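Local coordinates for putative retaining b-glycosidase (Saccharophagus degradans, PDB 5A95), which probably cleaves mixed-linkage beta-glucans as a retaining family 5 glycoside hydrolase, with a specificity dictated by its quaternary structure, at residues A[38-43]-A[125-130]; A[109-114]-A[165-170]. The protein carries 1 engineered substitution. All coordinates share one frame; numbering follows the deposited sequence.

Contact 1. Residues A[38-43]-A[125-130]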
loop_
_atom_site.group_PDB
_atom_site.type_symbol
_atom_site.label_atom_id
_atom_site.label_comp_id
_atom_site.label_asym_id
_atom_site.label_seq_id
_atom_site.Cartn_x
_atom_site.Cartn_y
_atom_site.Cartn_z
ATOM N N SER A 38 -2.631 8.856 -24.242
ATOM C CA SER A 38 -3.279 9.850 -25.077
ATOM C C SER A 38 -4.683 10.176 -24.584
ATOM O O SER A 38 -5.296 9.434 -23.840
ATOM C CB SER A 38 -3.360 9.351 -26.526
ATOM O OG SER A 38 -2.074 9.072 -27.025
ATOM N N GLN A 39 -5.195 11.313 -25.022
ATOM C CA GLN A 39 -6.524 11.782 -24.664
ATOM C C GLN A 39 -7.526 11.429 -25.755
ATOM O O GLN A 39 -7.192 11.386 -26.932
ATOM C CB GLN A 39 -6.501 13.280 -24.403
ATOM C CG GLN A 39 -5.535 13.639 -23.281
ATOM C CD GLN A 39 -5.640 15.089 -22.894
ATOM O OE1 GLN A 39 -5.152 15.950 -23.615
ATOM N NE2 GLN A 39 -6.323 15.382 -21.801
ATOM N N PHE A 40 -8.758 11.206 -25.337
ATOM C CA PHE A 40 -9.850 10.956 -26.250
ATOM C C PHE A 40 -10.005 12.088 -27.262
ATOM O O PHE A 40 -9.935 13.261 -26.901
ATOM C CB PHE A 40 -11.155 10.796 -25.455
ATOM C CG PHE A 40 -12.321 10.343 -26.306
ATOM C CD1 PHE A 40 -13.081 11.275 -27.004
ATOM C CD2 PHE A 40 -12.633 8.999 -26.422
ATOM C CE1 PHE A 40 -14.130 10.860 -27.808
ATOM C CE2 PHE A 40 -13.693 8.579 -27.200
ATOM C CZ PHE A 40 -14.435 9.514 -27.916
ATOM N N ASP A 41 -10.225 11.725 -28.522
ATOM C CA ASP A 41 -10.307 12.712 -29.606
ATOM C C ASP A 41 -11.656 13.418 -29.569
ATOM O O ASP A 41 -12.639 12.891 -30.067
ATOM C CB ASP A 41 -10.100 12.016 -30.960
ATOM C CG ASP A 41 -10.192 12.974 -32.124
ATOM O OD1 ASP A 41 -10.293 14.208 -31.895
ATOM O OD2 ASP A 41 -10.171 12.469 -33.269
ATOM N N VAL A 42 -11.689 14.599 -28.960
ATOM C CA VAL A 42 -12.932 15.352 -28.796
ATOM C C VAL A 42 -13.565 15.766 -30.124
ATOM O O VAL A 42 -14.763 16.001 -30.188
ATOM C CB VAL A 42 -12.746 16.589 -27.880
ATOM C CG1 VAL A 42 -12.191 16.177 -26.510
ATOM C CG2 VAL A 42 -11.855 17.639 -28.537
ATOM N N LYS A 43 -12.759 15.823 -31.188
ATOM C CA LYS A 43 -13.253 16.182 -32.537
ATOM C C LYS A 43 -14.078 15.073 -33.169
ATOM O O LYS A 43 -14.794 15.320 -34.132
ATOM C CB LYS A 43 -12.084 16.533 -33.461
ATOM C CG LYS A 43 -11.266 17.713 -32.977
ATOM C CD LYS A 43 -10.254 18.178 -34.017
ATOM C CE LYS A 43 -9.163 19.005 -33.350
ATOM N NZ LYS A 43 -8.555 20.006 -34.271
ATOM N N GLU A 125 -15.459 3.125 -26.477
ATOM C CA GLU A 125 -16.586 2.627 -27.275
ATOM C C GLU A 125 -17.900 3.154 -26.717
ATOM O O GLU A 125 -18.748 3.645 -27.456
ATOM C CB GLU A 125 -16.605 1.100 -27.327
ATOM C CG GLU A 125 -15.408 0.504 -28.047
ATOM C CD GLU A 125 -15.162 -0.974 -27.771
ATOM O OE1 GLU A 125 -15.630 -1.530 -26.753
ATOM O OE2 GLU A 125 -14.455 -1.601 -28.590
ATOM N N ALA A 126 -18.053 3.039 -25.392
ATOM C CA ALA A 126 -19.251 3.563 -24.745
ATOM C C ALA A 126 -19.435 5.063 -24.945
ATOM O O ALA A 126 -20.560 5.532 -25.111
ATOM C CB ALA A 126 -19.221 3.238 -23.257
ATOM N N VAL A 127 -18.342 5.818 -24.877
ATOM C CA VAL A 127 -18.394 7.255 -25.096
ATOM C C VAL A 127 -18.939 7.528 -26.497
ATOM O O VAL A 127 -19.828 8.355 -26.684
ATOM C CB VAL A 127 -17.010 7.929 -24.886
ATOM C CG1 VAL A 127 -17.036 9.382 -25.311
ATOM C CG2 VAL A 127 -16.596 7.827 -23.420
ATOM N N ARG A 128 -18.399 6.839 -27.501
ATOM C CA ARG A 128 -18.846 7.052 -28.861
ATOM C C ARG A 128 -20.317 6.670 -29.029
ATOM O O ARG A 128 -21.096 7.399 -29.644
ATOM C CB ARG A 128 -17.983 6.256 -29.831
ATOM C CG ARG A 128 -16.596 6.850 -29.997
ATOM C CD ARG A 128 -15.857 6.224 -31.175
ATOM N NE ARG A 128 -15.446 4.859 -30.844
ATOM C CZ ARG A 128 -14.318 4.537 -30.203
ATOM N NH1 ARG A 128 -13.449 5.476 -29.852
ATOM N NH2 ARG A 128 -14.046 3.263 -29.930
ATOM N N TRP A 129 -20.685 5.527 -28.473
ATOM C CA TRP A 129 -22.074 5.068 -28.570
ATOM C C TRP A 129 -23.027 6.055 -27.911
ATOM O O TRP A 129 -24.062 6.424 -28.477
ATOM C CB TRP A 129 -22.240 3.701 -27.918
ATOM C CG TRP A 129 -21.458 2.599 -28.519
ATOM C CD1 TRP A 129 -20.953 2.521 -29.788
ATOM C CD2 TRP A 129 -21.105 1.374 -27.871
ATOM N NE1 TRP A 129 -20.281 1.348 -29.944
ATOM C CE2 TRP A 129 -20.364 0.614 -28.790
ATOM C CE3 TRP A 129 -21.339 0.853 -26.601
ATOM C CZ2 TRP A 129 -19.857 -0.636 -28.473
ATOM C CZ3 TRP A 129 -20.832 -0.385 -26.280
ATOM C CH2 TRP A 129 -20.091 -1.111 -27.207
ATOM N N ALA A 130 -22.702 6.439 -26.676
ATOM C CA ALA A 130 -23.555 7.348 -25.937
ATOM C C ALA A 130 -23.651 8.696 -26.667
ATOM O O ALA A 130 -24.735 9.263 -26.791
ATOM C CB ALA A 130 -23.010 7.530 -24.516
#

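Contact 2. Residues A[109-114]-A[165-170]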
loop_
_atom_site.group_PDB
_atom_site.type_symbol
_atom_site.label_atom_id
_atom_site.label_comp_id
_atom_site.label_asym_id
_atom_site.label_seq_id
_atom_site.Cartn_x
_atom_site.Cartn_y
_atom_site.Cartn_z
ATOM N N VAL A 109 -11.827 -5.612 -9.853
ATOM C CA VAL A 109 -11.252 -6.894 -10.289
ATOM C C VAL A 109 -11.222 -6.969 -11.820
ATOM O O VAL A 109 -10.343 -7.592 -12.392
ATOM C CB VAL A 109 -12.021 -8.087 -9.678
ATOM C CG1 VAL A 109 -13.422 -8.203 -10.243
ATOM C CG2 VAL A 109 -11.239 -9.403 -9.830
ATOM N N SER A 110 -12.207 -6.367 -12.465
ATOM C CA SER A 110 -12.340 -6.340 -13.934
ATOM C C SER A 110 -11.355 -5.353 -14.574
ATOM O O SER A 110 -10.768 -5.645 -15.624
ATOM C CB SER A 110 -13.784 -5.988 -14.287
ATOM O OG SER A 110 -14.003 -6.125 -15.664
ATOM N N TRP A 111 -11.178 -4.200 -13.936
ATOM C CA TRP A 111 -10.143 -3.245 -14.276
ATOM C C TRP A 111 -8.808 -3.984 -14.336
ATOM O O TRP A 111 -8.048 -3.842 -15.300
ATOM C CB TRP A 111 -10.153 -2.119 -13.230
ATOM C CG TRP A 111 -9.134 -1.055 -13.361
ATOM C CD1 TRP A 111 -8.076 -0.828 -12.518
ATOM C CD2 TRP A 111 -9.107 0.015 -14.311
ATOM N NE1 TRP A 111 -7.392 0.289 -12.884
ATOM C CE2 TRP A 111 -7.997 0.828 -13.989
ATOM C CE3 TRP A 111 -9.907 0.370 -15.392
ATOM C CZ2 TRP A 111 -7.660 1.958 -14.733
ATOM C CZ3 TRP A 111 -9.580 1.514 -16.102
ATOM C CH2 TRP A 111 -8.469 2.274 -15.790
ATOM N N ARG A 112 -8.501 -4.760 -13.301
ATOM C CA ARG A 112 -7.245 -5.513 -13.290
ATOM C C ARG A 112 -7.222 -6.620 -14.346
ATOM O O ARG A 112 -6.210 -6.825 -14.999
ATOM C CB ARG A 112 -6.963 -6.093 -11.900
ATOM C CG ARG A 112 -6.597 -5.049 -10.865
ATOM C CD ARG A 112 -6.249 -5.673 -9.534
ATOM N NE ARG A 112 -7.371 -6.321 -8.867
ATOM C CZ ARG A 112 -8.261 -5.695 -8.105
ATOM N NH1 ARG A 112 -8.199 -4.383 -7.972
ATOM N NH2 ARG A 112 -9.234 -6.363 -7.508
ATOM N N LYS A 113 -8.336 -7.351 -14.508
ATOM C CA LYS A 113 -8.351 -8.499 -15.407
ATOM C C LYS A 113 -8.158 -8.094 -16.862
ATOM O O LYS A 113 -7.350 -8.697 -17.582
ATOM C CB LYS A 113 -9.641 -9.309 -15.224
ATOM C CG LYS A 113 -9.651 -10.611 -16.013
ATOM C CD LYS A 113 -10.844 -11.488 -15.684
ATOM C CE LYS A 113 -10.713 -12.874 -16.312
ATOM N NZ LYS A 113 -11.912 -13.701 -15.997
ATOM N N LEU A 114 -8.931 -7.111 -17.309
ATOM C CA LEU A 114 -8.755 -6.582 -18.657
ATOM C C LEU A 114 -7.482 -5.760 -18.778
ATOM O O LEU A 114 -6.830 -5.749 -19.825
ATOM C CB LEU A 114 -9.955 -5.744 -19.082
ATOM C CG LEU A 114 -11.247 -6.507 -19.296
ATOM C CD1 LEU A 114 -12.415 -5.540 -19.566
ATOM C CD2 LEU A 114 -11.032 -7.453 -20.469
ATOM N N ARG A 165 -6.909 6.153 -6.823
ATOM C CA ARG A 165 -6.351 7.418 -7.319
ATOM C C ARG A 165 -5.916 7.266 -8.778
ATOM O O ARG A 165 -6.161 8.151 -9.597
ATOM C CB ARG A 165 -5.130 7.829 -6.496
ATOM C CG ARG A 165 -5.401 8.345 -5.108
ATOM C CD ARG A 165 -4.091 8.847 -4.519
ATOM N NE ARG A 165 -4.189 9.179 -3.122
ATOM C CZ ARG A 165 -4.748 10.274 -2.640
ATOM N NH1 ARG A 165 -5.181 11.229 -3.465
ATOM N NH2 ARG A 165 -4.821 10.453 -1.330
ATOM N N ASP A 166 -5.225 6.173 -9.090
ATOM C CA ASP A 166 -4.727 5.977 -10.443
ATOM C C ASP A 166 -5.844 5.820 -11.463
ATOM O O ASP A 166 -5.752 6.342 -12.577
ATOM C CB ASP A 166 -3.739 4.815 -10.502
ATOM C CG ASP A 166 -3.317 4.497 -11.909
ATOM O OD1 ASP A 166 -2.496 5.266 -12.457
ATOM O OD2 ASP A 166 -3.805 3.517 -12.495
ATOM N N PHE A 167 -6.890 5.093 -11.089
ATOM C CA PHE A 167 -8.076 5.016 -11.917
ATOM C C PHE A 167 -8.596 6.404 -12.263
ATOM O O PHE A 167 -8.777 6.745 -13.438
ATOM C CB PHE A 167 -9.152 4.137 -11.268
ATOM C CG PHE A 167 -10.477 4.150 -11.971
ATOM C CD1 PHE A 167 -10.685 3.384 -13.095
ATOM C CD2 PHE A 167 -11.518 4.963 -11.516
ATOM C CE1 PHE A 167 -11.894 3.422 -13.748
ATOM C CE2 PHE A 167 -12.737 4.994 -12.168
ATOM C CZ PHE A 167 -12.921 4.217 -13.282
ATOM N N TRP A 168 -8.796 7.222 -11.235
ATOM C CA TRP A 168 -9.354 8.539 -11.483
ATOM C C TRP A 168 -8.367 9.442 -12.247
ATOM O O TRP A 168 -8.795 10.247 -13.091
ATOM C CB TRP A 168 -9.874 9.181 -10.192
ATOM C CG TRP A 168 -11.138 8.525 -9.733
ATOM C CD1 TRP A 168 -11.334 7.831 -8.570
ATOM C CD2 TRP A 168 -12.365 8.417 -10.475
ATOM N NE1 TRP A 168 -12.604 7.337 -8.537
ATOM C CE2 TRP A 168 -13.268 7.678 -9.691
ATOM C CE3 TRP A 168 -12.778 8.880 -11.742
ATOM C CZ2 TRP A 168 -14.543 7.384 -10.117
ATOM C CZ3 TRP A 168 -14.041 8.569 -12.157
ATOM C CH2 TRP A 168 -14.908 7.841 -11.351
ATOM N N ARG A 169 -7.067 9.333 -11.987
ATOM C CA ARG A 169 -6.076 10.076 -12.758
ATOM C C ARG A 169 -6.177 9.727 -14.241
ATOM O O ARG A 169 -6.228 10.626 -15.116
ATOM C CB ARG A 169 -4.669 9.786 -12.199
ATOM C CG ARG A 169 -3.523 10.493 -12.914
ATOM C CD ARG A 169 -3.024 9.720 -14.159
ATOM N NE ARG A 169 -1.865 10.362 -14.747
ATOM C CZ ARG A 169 -0.620 10.196 -14.319
ATOM N NH1 ARG A 169 -0.362 9.396 -13.312
ATOM N NH2 ARG A 169 0.384 10.832 -14.915
ATOM N N ARG A 170 -6.230 8.442 -14.544
ATOM C CA ARG A 170 -6.256 7.995 -15.928
ATOM C C ARG A 170 -7.540 8.420 -16.636
ATOM O O ARG A 170 -7.521 8.843 -17.797
ATOM C CB ARG A 170 -6.134 6.481 -16.020
ATOM C CG ARG A 170 -4.767 5.915 -15.703
ATOM C CD ARG A 170 -4.882 4.404 -15.639
ATOM N NE ARG A 170 -3.692 3.654 -15.260
ATOM C CZ ARG A 170 -2.797 3.180 -16.123
ATOM N NH1 ARG A 170 -2.868 3.427 -17.406
ATOM N NH2 ARG A 170 -1.807 2.449 -15.672
HETATM O O HOH W 1 -5.588 1.929 -11.261
#

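Contact 1. Residues A[38-43]-A[125-130]
Just before F40, whose ring meets V127 and R128, the amide nitrogen NE2 of Q39 is gripped by two oxygens, F173 O in the last turn of helix 161-174 and Q176 OE1 just past it. The same anchorage continues in the main chain, where F40 forms backbone hydrogen bonds with R174, and from this base the phenyl group reaches across to helix 116-133. The meeting itself is apolar. V127 and F40 come at each other from opposite directions, and V127 CG1 lies 3.7 Å from F40 CZ. This methyl group makes a CH-pi contact over one face of the ring, 28° off the ring normal. It can do so because CG1 is the branch anti to the backbone N (chi1 172°), which sends it outward from the helix to the aromatic face. Helix 116-133 belongs to the outer layer of the (beta/alpha)8 barrel of family 5, and V127 also touches L137 of strand 136-144, so through V127 the loop packs against a helix resting on the barrel. R128 approaches differently: its CG stands 4.0 Å from F40 CZ, at the ring edge. Further along, a bend at chi3 folds the arginine chain back and leaves its NH1 4.1 Å from F40 CE2, the guanidinium plane 11° from the ring's but meeting it obliquely. Beyond F40 the loop turns on D41, whose OD1 accepts from K43 N at 3.0 Å in an Asx turn, the donor standing well above the carboxylate plane; D41 O also bonds S44 OG.

Contact 2. Residues A[109-114]-A[165-170]
F167 presents the edge of its ring to the face of W111 in a T-shaped stack, the planes 83° apart and the F167 centroid 4.8 Å from that of the indole's six-membered ring. The leading atom is F167 CD1, 3.7 Å from W111 CH2 and reaching much of the benzo ring from one side. R170 comes to the indole rim instead, its aliphatic CD lying 3.8 Å from W111 CZ2, near the ring plane. With CG anti to the backbone N (chi1 178°), W111 extends from helix 108-114 toward helix 161-174, and its NE1 donates to a water at 2.9 Å. That water donates in turn to D166 OD2 at 2.7 Å, bridging the two helices. The same carboxylate oxygen receives R170 NE at 2.8 Å on its syn side, a salt bridge between residues one helical turn apart, with OD2 in the guanidinium plane; it steadies the arginine whose CD flanks the indole. Were W111 replaced by an alanine, the F167 edge would probably face a gap and the bridging water would lose its donor on helix 108-114. Further out, W141 stacks on F167 and meets W111 edge-to-face, while P116 touches both W111 and R170. Other subunits reach other residues of the two helices: R169 NH1 bonds Y152 O of the second subunit, and W31 of the third packs on S110 and K113. Helix 161-174 links strands 136-144 and 181-185, and the short helix 108-114 follows strand 101-106, so the T-shaped pair packs together helices that follow successive strands of the family 5 (beta/alpha)8 barrel.

In the fold
From the N terminus the chain first passes through 38-43, ahead of the hairpin of strands 52-54 and 57-59, and builds the first barrel strands before reaching 109-114. Helix 116-133 follows at once, and its residues 125-130 close the first loop, with 81 residues between the segments of contact 1. The chain then adds strand 136-144 and enters helix 161-174, where 165-170 closes contact 2 over 50 residues. The segments alternate, so the two loops cross. Their centres are 18 Å apart and they do not touch. Contact 1 ties the N-terminal loop to helix 116-133 on the outside of the barrel; contact 2 joins two helices on consecutive beta-alpha units.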